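PDB 4DA2: sugar fermentation stimulation protein homolog from Pyrococcus furiosus, which probably binds DNA, pairing an OB-fold domain with a calcium-binding nuclease-like domain of the PD-(D/E)xK type. Local coordinates for residues 23-28 with 32-37; 155-160 with 170-175; 213-216 with 220-223. The protein carries 1 engineered substitution. All coordinates share one frame; numbering follows the deposited sequence.

Contact 1 of 3, residues 23-28 with 32-37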
ATOM      1  N   VAL A  23       7.096   6.602 -14.116  1.00 16.22           N
ATOM      2  CA  VAL A  23       8.559   6.585 -14.232  1.00 27.62           C
ATOM      3  C   VAL A  23       9.249   7.768 -13.565  1.00 21.60           C
ATOM      4  O   VAL A  23       8.783   8.907 -13.642  1.00 20.60           O
ATOM      5  CB  VAL A  23       8.985   6.465 -15.724  1.00 31.26           C
ATOM      6  CG1 VAL A  23      10.458   6.832 -15.916  1.00 35.37           C
ATOM      7  CG2 VAL A  23       8.701   5.052 -16.241  1.00 37.05           C
ATOM      8  N   GLY A  24      10.382   7.491 -12.921  1.00 16.28           N
ATOM      9  CA  GLY A  24      11.226   8.556 -12.364  1.00 15.93           C
ATOM     10  C   GLY A  24      12.658   8.410 -12.830  1.00 17.59           C
ATOM     11  O   GLY A  24      13.057   7.336 -13.290  1.00 14.93           O
ATOM     12  N   LEU A  25      13.426   9.490 -12.724  1.00 18.35           N
ATOM     13  CA  LEU A  25      14.885   9.418 -12.906  1.00 12.68           C
ATOM     14  C   LEU A  25      15.581   9.535 -11.556  1.00 17.22           C
ATOM     15  O   LEU A  25      15.234  10.393 -10.734  1.00 16.00           O
ATOM     16  CB  LEU A  25      15.368  10.534 -13.845  1.00 18.43           C
ATOM     17  CG  LEU A  25      14.814  10.519 -15.266  1.00 16.34           C
ATOM     18  CD1 LEU A  25      15.249  11.738 -16.053  1.00 23.99           C
ATOM     19  CD2 LEU A  25      15.236   9.202 -15.987  1.00 20.45           C
ATOM     20  N   VAL A  26      16.575   8.670 -11.345  1.00 16.18           N
ATOM     21  CA  VAL A  26      17.363   8.630 -10.127  1.00 18.98           C
ATOM     22  C   VAL A  26      18.850   8.542 -10.490  1.00 20.36           C
ATOM     23  O   VAL A  26      19.206   8.092 -11.586  1.00 18.05           O
ATOM     24  CB  VAL A  26      16.986   7.407  -9.216  1.00 15.31           C
ATOM     25  CG1 VAL A  26      15.479   7.421  -8.895  1.00 13.38           C
ATOM     26  CG2 VAL A  26      17.384   6.110  -9.849  1.00 14.86           C
ATOM     27  N   ARG A  27      19.702   8.939  -9.558  1.00 20.31           N
ATOM     28  CA  ARG A  27      21.132   8.751  -9.684  1.00 19.03           C
ATOM     29  C   ARG A  27      21.541   7.575  -8.809  1.00 31.26           C
ATOM     30  O   ARG A  27      21.272   7.562  -7.620  1.00 21.87           O
ATOM     31  CB  ARG A  27      21.867  10.033  -9.289  1.00 22.08           C
ATOM     32  CG  ARG A  27      23.271   9.866  -8.724  1.00 43.74           C
ATOM     33  CD  ARG A  27      24.337  10.348  -9.685  1.00 50.11           C
ATOM     34  NE  ARG A  27      23.975  11.586 -10.373  1.00 31.33           N
ATOM     35  CZ  ARG A  27      24.232  11.805 -11.661  1.00 26.60           C
ATOM     36  NH1 ARG A  27      24.822  10.854 -12.377  1.00 33.96           N
ATOM     37  NH2 ARG A  27      23.855  12.936 -12.244  1.00 23.89           N
ATOM     38  N   ILE A  28      22.175   6.594  -9.431  1.00 20.13           N
ATOM     39  CA  ILE A  28      22.802   5.477  -8.755  1.00 20.52           C
ATOM     40  C   ILE A  28      24.282   5.497  -9.124  1.00 28.29           C
ATOM     41  O   ILE A  28      24.643   5.165 -10.249  1.00 24.11           O
ATOM     42  CB  ILE A  28      22.184   4.119  -9.154  1.00 20.04           C
ATOM     43  CG1 ILE A  28      20.683   4.062  -8.809  1.00 19.28           C
ATOM     44  CG2 ILE A  28      22.950   3.003  -8.489  1.00 25.38           C
ATOM     45  CD1 ILE A  28      19.908   2.936  -9.522  1.00 24.71           C
ATOM     46  N   ILE A  32      22.738   8.137 -14.264  1.00 21.19           N
ATOM     47  CA  ILE A  32      21.326   8.512 -14.221  1.00 22.06           C
ATOM     48  C   ILE A  32      20.489   7.369 -14.797  1.00 29.04           C
ATOM     49  O   ILE A  32      20.708   6.948 -15.938  1.00 23.56           O
ATOM     50  CB  ILE A  32      21.029   9.854 -14.933  1.00 22.25           C
ATOM     51  CG1 ILE A  32      21.828  10.991 -14.289  1.00 29.01           C
ATOM     52  CG2 ILE A  32      19.521  10.161 -14.874  1.00 20.51           C
ATOM     53  CD1 ILE A  32      21.671  12.348 -14.985  1.00 17.09           C
ATOM     54  N   GLU A  33      19.538   6.852 -14.009  1.00 17.18           N
ATOM     55  CA  GLU A  33      18.799   5.672 -14.430  1.00 15.75           C
ATOM     56  C   GLU A  33      17.293   5.889 -14.390  1.00 19.71           C
ATOM     57  O   GLU A  33      16.784   6.557 -13.509  1.00 23.27           O
ATOM     58  CB  GLU A  33      19.110   4.495 -13.500  1.00 24.40           C
ATOM     59  CG  GLU A  33      20.537   3.984 -13.586  1.00 20.58           C
ATOM     60  CD  GLU A  33      20.779   3.159 -14.825  1.00 20.94           C
ATOM     61  OE1 GLU A  33      19.819   2.924 -15.604  1.00 32.19           O
ATOM     62  OE2 GLU A  33      21.930   2.752 -15.036  1.00 41.00           O
ATOM     63  N   ARG A  34      16.604   5.295 -15.353  1.00 16.60           N
ATOM     64  CA  ARG A  34      15.137   5.238 -15.355  1.00 32.94           C
ATOM     65  C   ARG A  34      14.647   4.208 -14.326  1.00 33.06           C
ATOM     66  O   ARG A  34      15.107   3.070 -14.325  1.00 18.98           O
ATOM     67  CB  ARG A  34      14.638   4.898 -16.761  1.00 31.25           C
ATOM     68  CG  ARG A  34      13.242   5.383 -17.079  1.00 32.40           C
ATOM     69  CD  ARG A  34      12.885   5.083 -18.529  1.00 20.03           C
ATOM     70  NE  ARG A  34      11.514   5.406 -18.861  1.00 47.68           N
ATOM     71  CZ  ARG A  34      10.800   4.744 -19.758  1.00 22.50           C
ATOM     72  NH1 ARG A  34      11.322   3.694 -20.375  1.00 45.82           N
ATOM     73  NH2 ARG A  34       9.551   5.104 -20.007  1.00103.67           N
ATOM     74  N   ALA A  35      13.732   4.616 -13.437  1.00 19.02           N
ATOM     75  CA  ALA A  35      13.234   3.749 -12.380  1.00 24.74           C
ATOM     76  C   ALA A  35      11.715   3.728 -12.409  1.00 33.42           C
ATOM     77  O   ALA A  35      11.073   4.772 -12.497  1.00 19.08           O
ATOM     78  CB  ALA A  35      13.740   4.245 -10.997  1.00 19.10           C
ATOM     79  N   LEU A  36      11.143   2.532 -12.363  1.00 15.71           N
ATOM     80  CA  LEU A  36       9.706   2.369 -12.357  1.00 18.91           C
ATOM     81  C   LEU A  36       9.103   2.868 -11.044  1.00 20.07           C
ATOM     82  O   LEU A  36       9.647   2.639  -9.980  1.00 21.88           O
ATOM     83  CB  LEU A  36       9.370   0.884 -12.504  1.00 25.73           C
ATOM     84  CG  LEU A  36       8.023   0.570 -13.130  1.00 27.70           C
ATOM     85  CD1 LEU A  36       8.027   0.961 -14.605  1.00 31.83           C
ATOM     86  CD2 LEU A  36       7.686  -0.919 -12.970  1.00 35.06           C
ATOM     87  N   ILE A  37       7.969   3.547 -11.143  1.00 17.41           N
ATOM     88  CA  ILE A  37       7.208   3.961  -9.975  1.00 17.67           C
ATOM     89  C   ILE A  37       5.842   3.255 -10.069  1.00 21.45           C
ATOM     90  O   ILE A  37       5.105   3.409 -11.056  1.00 21.22           O
ATOM     91  CB  ILE A  37       7.023   5.513  -9.937  1.00 19.02           C
ATOM     92  CG1 ILE A  37       8.354   6.232  -9.687  1.00 25.52           C
ATOM     93  CG2 ILE A  37       5.943   5.909  -8.884  1.00 19.40           C
ATOM     94  CD1 ILE A  37       8.331   7.730 -10.054  1.00 29.11           C
TER
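The guanidinium of Arg27 lays one face over Ile32, whose CG1 stands 3.5 Å from Arg27 NH2, while the guanidinium of Arg34 meets Val23 obliquely. Arg27 reaches its neighbour by bending at chi2 (109°) and chi3 (41°), and the two side chains cross at a slant. Arg34 works differently: its chain runs extended from CG to NE and passes Val23 at about a right angle, with Arg34 CG 3.3 Å from Val23 CG1, a close approach. These residues share one face of an antiparallel hairpin with Leu25, whose CB lies 4.3 Å from Ile32 CG2. On the other face Val26 CG1 packs on Ala35 CB at 4.2 Å, and Ile37 CD1 reaches back to within 3.5 Å of Gly24 N. Four backbone bonds join Gly24 with Ala35 and Val26 with Glu33; the shortest, from Glu33 N to Val26 O, spans 2.7 Å. Within the OB domain, strand 11-18 continues the sheet beyond 23-28, and strand 65-72 beyond 32-36. The chemistry is therefore two-sided: on one face both arginines use nonpolar surface, whereas on the other, which also carries Glu33, Val26 and Ala35 pack on Cys13 and Leu67 of the adjoining strands.

Contact 2 of 3, residues 155-160 with 170-175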
ATOM      1  N   ARG A 155     -14.386   4.162  -6.806  1.00 19.94           N
ATOM      2  CA  ARG A 155     -15.022   2.982  -7.398  1.00 15.87           C
ATOM      3  C   ARG A 155     -14.858   1.748  -6.537  1.00 19.85           C
ATOM      4  O   ARG A 155     -15.805   1.024  -6.334  1.00 15.07           O
ATOM      5  CB  ARG A 155     -14.460   2.699  -8.799  1.00 17.83           C
ATOM      6  CG  ARG A 155     -15.113   3.522  -9.887  1.00 17.72           C
ATOM      7  CD  ARG A 155     -14.570   3.091 -11.276  1.00 29.18           C
ATOM      8  NE  ARG A 155     -14.476   4.231 -12.181  1.00 79.45           N
ATOM      9  CZ  ARG A 155     -13.364   4.641 -12.785  1.00 21.17           C
ATOM     10  NH1 ARG A 155     -12.200   3.999 -12.618  1.00 27.76           N
ATOM     11  NH2 ARG A 155     -13.414   5.702 -13.573  1.00 41.16           N
ATOM     12  N   HIS A 156     -13.642   1.510  -6.061  1.00 17.25           N
ATOM     13  CA  HIS A 156     -13.389   0.337  -5.233  1.00 13.40           C
ATOM     14  C   HIS A 156     -14.221   0.368  -3.963  1.00  9.94           C
ATOM     15  O   HIS A 156     -14.803  -0.638  -3.590  1.00 13.50           O
ATOM     16  CB  HIS A 156     -11.913   0.213  -4.883  1.00 13.41           C
ATOM     17  CG  HIS A 156     -11.022  -0.088  -6.047  1.00 16.84           C
ATOM     18  ND1 HIS A 156      -9.663   0.138  -6.006  1.00 15.69           N
ATOM     19  CD2 HIS A 156     -11.287  -0.598  -7.278  1.00 23.91           C
ATOM     20  CE1 HIS A 156      -9.122  -0.238  -7.156  1.00 18.58           C
ATOM     21  NE2 HIS A 156     -10.091  -0.669  -7.951  1.00 25.58           N
ATOM     22  N   ILE A 157     -14.280   1.517  -3.294  1.00 13.60           N
ATOM     23  CA  ILE A 157     -15.033   1.609  -2.030  1.00 12.79           C
ATOM     24  C   ILE A 157     -16.534   1.396  -2.287  1.00 12.39           C
ATOM     25  O   ILE A 157     -17.233   0.729  -1.496  1.00 13.29           O
ATOM     26  CB  ILE A 157     -14.735   2.918  -1.243  1.00 11.16           C
ATOM     27  CG1 ILE A 157     -13.245   2.960  -0.860  1.00 13.13           C
ATOM     28  CG2 ILE A 157     -15.640   2.995   0.054  1.00 10.17           C
ATOM     29  CD1 ILE A 157     -12.674   4.397  -0.629  1.00 15.22           C
ATOM     30  N   LYS A 158     -17.023   1.925  -3.421  1.00 13.01           N
ATOM     31  CA  LYS A 158     -18.417   1.706  -3.815  1.00 15.57           C
ATOM     32  C   LYS A 158     -18.740   0.234  -4.023  1.00 20.03           C
ATOM     33  O   LYS A 158     -19.789  -0.236  -3.585  1.00 16.61           O
ATOM     34  CB  LYS A 158     -18.806   2.586  -5.018  1.00 19.06           C
ATOM     35  CG  LYS A 158     -18.940   4.072  -4.641  1.00 21.50           C
ATOM     36  CD  LYS A 158     -19.263   4.949  -5.863  1.00 26.27           C
ATOM     37  CE  LYS A 158     -19.593   6.376  -5.451  1.00 37.34           C
ATOM     38  NZ  LYS A 158     -19.946   7.216  -6.628  1.00 51.98           N
ATOM     39  N   GLU A 159     -17.824  -0.517  -4.643  1.00 18.37           N
ATOM     40  CA  GLU A 159     -18.063  -1.936  -4.855  1.00 15.65           C
ATOM     41  C   GLU A 159     -18.028  -2.701  -3.523  1.00 13.04           C
ATOM     42  O   GLU A 159     -18.764  -3.671  -3.336  1.00 14.57           O
ATOM     43  CB  GLU A 159     -17.058  -2.540  -5.833  1.00 19.50           C
ATOM     44  CG  GLU A 159     -17.118  -1.961  -7.248  1.00 19.91           C
ATOM     45  CD  GLU A 159     -18.460  -2.188  -7.953  1.00 26.04           C
ATOM     46  OE1 GLU A 159     -19.330  -2.942  -7.448  1.00 30.88           O
ATOM     47  OE2 GLU A 159     -18.632  -1.603  -9.027  1.00 26.72           O
ATOM     48  N   LEU A 160     -17.153  -2.257  -2.605  1.00 19.52           N
ATOM     49  CA  LEU A 160     -17.074  -2.859  -1.270  1.00 18.01           C
ATOM     50  C   LEU A 160     -18.394  -2.664  -0.506  1.00 12.00           C
ATOM     51  O   LEU A 160     -18.882  -3.583   0.159  1.00 14.49           O
ATOM     52  CB  LEU A 160     -15.878  -2.280  -0.473  1.00  8.82           C
ATOM     53  CG  LEU A 160     -14.491  -2.719  -0.964  1.00 13.64           C
ATOM     54  CD1 LEU A 160     -13.402  -1.815  -0.332  1.00 13.65           C
ATOM     55  CD2 LEU A 160     -14.233  -4.153  -0.596  1.00 14.65           C
ATOM     56  N   ALA A 170     -16.597  -8.208   3.047  1.00 19.96           N
ATOM     57  CA  ALA A 170     -15.742  -7.270   2.360  1.00 14.65           C
ATOM     58  C   ALA A 170     -14.827  -6.566   3.364  1.00 15.21           C
ATOM     59  O   ALA A 170     -15.242  -6.265   4.496  1.00 14.02           O
ATOM     60  CB  ALA A 170     -16.583  -6.247   1.592  1.00 12.20           C
ATOM     61  N   MET A 171     -13.591  -6.306   2.935  1.00 15.09           N
ATOM     62  CA  MET A 171     -12.564  -5.665   3.782  1.00 15.31           C
ATOM     63  C   MET A 171     -11.683  -4.721   2.978  1.00 12.19           C
ATOM     64  O   MET A 171     -11.320  -5.022   1.826  1.00 14.03           O
ATOM     65  CB  MET A 171     -11.665  -6.719   4.450  1.00 13.45           C
ATOM     66  CG  MET A 171     -10.630  -6.130   5.393  1.00 17.19           C
ATOM     67  SD  MET A 171      -9.588  -7.399   6.156  1.00 21.74           S
ATOM     68  CE  MET A 171     -10.697  -7.851   7.480  1.00 23.61           C
ATOM     69  N   ILE A 172     -11.383  -3.558   3.567  1.00 12.53           N
ATOM     70  CA  ILE A 172     -10.333  -2.694   3.057  1.00 11.10           C
ATOM     71  C   ILE A 172      -9.202  -2.620   4.058  1.00 17.80           C
ATOM     72  O   ILE A 172      -9.418  -2.454   5.258  1.00 15.71           O
ATOM     73  CB  ILE A 172     -10.844  -1.268   2.594  1.00  9.03           C
ATOM     74  CG1 ILE A 172      -9.737  -0.461   1.905  1.00 13.98           C
ATOM     75  CG2 ILE A 172     -11.456  -0.459   3.758  1.00 12.86           C
ATOM     76  CD1 ILE A 172     -10.282   0.747   1.155  1.00 14.46           C
ATOM     77  N   VAL A 173      -7.989  -2.783   3.550  1.00 15.43           N
ATOM     78  CA  VAL A 173      -6.799  -2.766   4.395  1.00  8.70           C
ATOM     79  C   VAL A 173      -5.878  -1.669   3.921  1.00 11.88           C
ATOM     80  O   VAL A 173      -5.389  -1.721   2.775  1.00 15.53           O
ATOM     81  CB  VAL A 173      -6.060  -4.102   4.347  1.00 11.26           C
ATOM     82  CG1 VAL A 173      -4.800  -4.038   5.254  1.00 15.05           C
ATOM     83  CG2 VAL A 173      -6.972  -5.287   4.783  1.00 14.38           C
ATOM     84  N   PHE A 174      -5.613  -0.694   4.789  1.00 11.11           N
ATOM     85  CA  PHE A 174      -4.650   0.360   4.481  1.00  7.95           C
ATOM     86  C   PHE A 174      -3.245  -0.076   4.906  1.00 14.04           C
ATOM     87  O   PHE A 174      -3.011  -0.486   6.042  1.00 12.57           O
ATOM     88  CB  PHE A 174      -5.098   1.679   5.154  1.00 11.89           C
ATOM     89  CG  PHE A 174      -6.403   2.179   4.635  1.00 18.69           C
ATOM     90  CD1 PHE A 174      -6.454   2.849   3.416  1.00 18.69           C
ATOM     91  CD2 PHE A 174      -7.600   1.921   5.309  1.00 13.67           C
ATOM     92  CE1 PHE A 174      -7.665   3.299   2.883  1.00 20.30           C
ATOM     93  CE2 PHE A 174      -8.828   2.401   4.789  1.00 16.34           C
ATOM     94  CZ  PHE A 174      -8.855   3.064   3.568  1.00 21.19           C
ATOM     95  N   ILE A 175      -2.315  -0.010   3.964  1.00 12.08           N
ATOM     96  CA  ILE A 175      -0.936  -0.388   4.231  1.00 12.20           C
ATOM     97  C   ILE A 175      -0.153   0.886   4.568  1.00  9.77           C
ATOM     98  O   ILE A 175       0.254   1.657   3.669  1.00 14.51           O
ATOM     99  CB  ILE A 175      -0.310  -1.133   3.012  1.00 13.75           C
ATOM    100  CG1 ILE A 175      -1.207  -2.320   2.585  1.00 16.83           C
ATOM    101  CG2 ILE A 175       1.090  -1.597   3.366  1.00 16.27           C
ATOM    102  CD1 ILE A 175      -1.423  -3.408   3.672  1.00 22.55           C
TER
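Helix 151-165 packs against strand 169-176 of the central sheet in the PD-(D/E)xK domain, and the segments 155-160 and 170-175 lie side by side, with Leu160 nearest Ala170 near the start of the strand. The two run roughly antiparallel, their short axes 9.3 Å apart at closest approach. Leu160 carries most of the contact, and its two methyls divide the work. CD2 sits 3.8 Å from Ala170 CB, while CD1 lies 3.9 Å from Ile172 CB, so the branched end of Leu160 spans two alternate residues that point toward the helix. Leu160 and Ile172 cross at about a right angle. One turn earlier, Ile157 CG1 touches Ile172 CD1 at 4.2 Å. Ile172 turns CG1 anti to its own nitrogen (chi1 -173°), and from there this carbon also covers one face of the Phe174 ring, 4.0 Å above its plane and offset toward the rim. The touching residues are all buried, and the interface relies on shape and apolar contact. Around it, Leu117 adds to the cover of Leu160, helix 192-204 packs on Ile157, and the ring of Phe174 stacks with that of Phe184. The side chain of Ile172 lies about 8 Å from a bound calcium ion. A helix laid by aliphatic side chains on a mixed sheet beside the metal site is the alpha/beta architecture of the PD-(D/E)xK nuclease fold.

Contact 3 of 3, residues 213-216 with 220-223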
ATOM      1  N   LEU A 213       3.997  -0.883   8.511  1.00 11.30           N
ATOM      2  CA  LEU A 213       5.087  -1.596   7.886  1.00 12.21           C
ATOM      3  C   LEU A 213       6.191  -0.606   7.569  1.00 12.72           C
ATOM      4  O   LEU A 213       5.926   0.594   7.443  1.00 18.02           O
ATOM      5  CB  LEU A 213       4.641  -2.245   6.568  1.00 20.32           C
ATOM      6  CG  LEU A 213       3.824  -3.532   6.636  1.00 23.89           C
ATOM      7  CD1 LEU A 213       2.336  -3.251   6.902  1.00 32.19           C
ATOM      8  CD2 LEU A 213       4.003  -4.272   5.340  1.00 29.81           C
ATOM      9  N   HIS A 214       7.411  -1.109   7.497  1.00 17.88           N
ATOM     10  CA  HIS A 214       8.540  -0.359   6.952  1.00 12.30           C
ATOM     11  C   HIS A 214       9.582  -1.357   6.465  1.00 12.21           C
ATOM     12  O   HIS A 214       9.462  -2.584   6.678  1.00 14.97           O
ATOM     13  CB  HIS A 214       9.119   0.645   7.976  1.00 14.61           C
ATOM     14  CG  HIS A 214       9.793  -0.013   9.139  1.00 19.34           C
ATOM     15  ND1 HIS A 214       9.140  -0.283  10.324  1.00 15.89           N
ATOM     16  CD2 HIS A 214      11.050  -0.492   9.286  1.00 17.34           C
ATOM     17  CE1 HIS A 214       9.965  -0.894  11.157  1.00 18.33           C
ATOM     18  NE2 HIS A 214      11.134  -1.033  10.554  1.00 14.87           N
ATOM     19  N   MET A 215      10.607  -0.837   5.787  1.00 12.14           N
ATOM     20  CA  MET A 215      11.733  -1.618   5.357  1.00 19.19           C
ATOM     21  C   MET A 215      12.971  -1.023   6.027  1.00  9.53           C
ATOM     22  O   MET A 215      13.063   0.211   6.191  1.00 11.94           O
ATOM     23  CB  MET A 215      11.852  -1.578   3.841  1.00 14.66           C
ATOM     24  CG  MET A 215      12.998  -2.452   3.290  1.00 14.86           C
ATOM     25  SD  MET A 215      12.872  -2.786   1.490  1.00 22.29           S
ATOM     26  CE  MET A 215      12.884  -1.167   0.772  1.00 22.94           C
ATOM     27  N   GLU A 216      13.852  -1.902   6.490  1.00 15.38           N
ATOM     28  CA  GLU A 216      15.120  -1.494   7.073  1.00 19.28           C
ATOM     29  C   GLU A 216      16.113  -1.335   5.939  1.00 15.03           C
ATOM     30  O   GLU A 216      15.912  -1.888   4.867  1.00 15.11           O
ATOM     31  CB  GLU A 216      15.625  -2.568   8.023  1.00 14.59           C
ATOM     32  CG  GLU A 216      14.622  -2.944   9.122  1.00 27.18           C
ATOM     33  CD  GLU A 216      14.676  -1.962  10.264  1.00 32.68           C
ATOM     34  OE1 GLU A 216      15.719  -1.287  10.378  1.00 25.21           O
ATOM     35  OE2 GLU A 216      13.703  -1.852  11.045  1.00 23.90           O
ATOM     36  N   GLU A 220      15.203  -5.785   4.984  1.00 18.47           N
ATOM     37  CA  GLU A 220      14.191  -6.529   5.755  1.00 23.25           C
ATOM     38  C   GLU A 220      12.899  -5.743   5.866  1.00 16.51           C
ATOM     39  O   GLU A 220      12.914  -4.559   6.203  1.00 20.19           O
ATOM     40  CB  GLU A 220      14.701  -6.856   7.156  1.00 17.95           C
ATOM     41  CG  GLU A 220      15.788  -7.919   7.143  1.00 29.01           C
ATOM     42  CD  GLU A 220      16.545  -7.968   8.442  1.00 39.57           C
ATOM     43  OE1 GLU A 220      17.216  -6.959   8.769  1.00 41.21           O
ATOM     44  OE2 GLU A 220      16.463  -9.007   9.131  1.00 44.89           O
ATOM     45  N   ILE A 221      11.785  -6.412   5.594  1.00 17.70           N
ATOM     46  CA  ILE A 221      10.481  -5.758   5.673  1.00 18.88           C
ATOM     47  C   ILE A 221       9.840  -6.151   7.002  1.00 21.41           C
ATOM     48  O   ILE A 221       9.738  -7.333   7.347  1.00 20.85           O
ATOM     49  CB  ILE A 221       9.580  -6.078   4.460  1.00 18.04           C
ATOM     50  CG1 ILE A 221      10.129  -5.389   3.194  1.00 23.63           C
ATOM     51  CG2 ILE A 221       8.096  -5.659   4.727  1.00 17.59           C
ATOM     52  CD1 ILE A 221       9.218  -5.499   1.992  1.00 19.76           C
ATOM     53  N   ILE A 222       9.457  -5.133   7.752  1.00 13.91           N
ATOM     54  CA  ILE A 222       9.034  -5.298   9.144  1.00 20.42           C
ATOM     55  C   ILE A 222       7.539  -4.982   9.289  1.00 15.08           C
ATOM     56  O   ILE A 222       7.063  -3.916   8.883  1.00 15.79           O
ATOM     57  CB  ILE A 222       9.883  -4.383  10.100  1.00 21.19           C
ATOM     58  CG1 ILE A 222      11.394  -4.645   9.940  1.00 22.93           C
ATOM     59  CG2 ILE A 222       9.467  -4.552  11.565  1.00 20.25           C
ATOM     60  CD1 ILE A 222      11.780  -6.121  10.021  1.00 19.29           C
ATOM     61  N   TYR A 223       6.806  -5.896   9.922  1.00 13.45           N
ATOM     62  CA  TYR A 223       5.398  -5.679  10.173  1.00 17.11           C
ATOM     63  C   TYR A 223       5.289  -5.276  11.634  1.00 16.02           C
ATOM     64  O   TYR A 223       5.643  -6.062  12.509  1.00 19.12           O
ATOM     65  CB  TYR A 223       4.614  -6.980   9.873  1.00 11.96           C
ATOM     66  CG  TYR A 223       3.177  -6.975  10.370  1.00 19.98           C
ATOM     67  CD1 TYR A 223       2.314  -5.883  10.116  1.00 16.06           C
ATOM     68  CD2 TYR A 223       2.676  -8.051  11.107  1.00 20.69           C
ATOM     69  CE1 TYR A 223       1.002  -5.880  10.578  1.00 23.21           C
ATOM     70  CE2 TYR A 223       1.346  -8.051  11.570  1.00 20.04           C
ATOM     71  CZ  TYR A 223       0.526  -6.963  11.301  1.00 23.51           C
ATOM     72  OH  TYR A 223      -0.776  -6.958  11.765  1.00 21.40           O
TER
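His214 and Ile222 lie side by side and point the same way, with the isoleucine against one face of the imidazole. Ile222 CB stands 3.9 Å from the ring centroid, 25° off the normal, in a CH-pi contact displaced toward the CE1-NE2 rim. The ring takes up this place because CG sits between the backbone N and the carbonyl carbon (chi1 68°). At its edge NE2 donates to Glu216 OE2 over 2.7 Å; the carboxylate oxygen is nearly in the imidazole plane, yet the ring nitrogen stands above the carboxylate plane. Glu216 in turn crosses Ile222 at a slant, its CG 3.7 Å from Ile222 CG1. An alanine in place of His214 would remove the ring, and would probably leave Glu216 OE2 without this donor and one flank of Ile222 without its cover. The other face of the hairpin is apolar: Met215 CG lies 4.1 Å from Ile221 CG1, and Leu213 CD1 approaches the Tyr223 ring obliquely, 4.2 Å from its CD1. Between the two faces the backbones are paired: Ile222 N reaches His214 O at 2.8 Å, almost straight, His214 N returns a bond to Ile222 O, and Glu216 N bonds to Glu220 O. His214 ND1 is hydrogen-bonded to Arg224. Helix 81-93 covers Leu213, Ile221 and Tyr223; strand 2-6 flanks 220-223, strand 169-176 adjoins strand 207-215 on its other side, and strand 75-78 meets Met215 and Glu216.

Overall arrangement
Contacts 1 and 3 are both antiparallel hairpins, but they belong to different sheets, and their centres are about 22 Å apart. Contact 1, in the OB domain, is partly buried and sets arginines against aliphatic side chains; contact 3 is buried, and its polar pairing lies on the face opposite a largely apolar one that a helix covers. Contact 2 is buried as well, yet it joins helix to sheet mainly through aliphatic side chains. Contacts 2 and 3 share a sheet, in which strands 169-176 and 207-215 are neighbours, and they touch where Ile175 CG2 lies 4.1 Å from Leu213 CD1. Contact 1 touches neither of them.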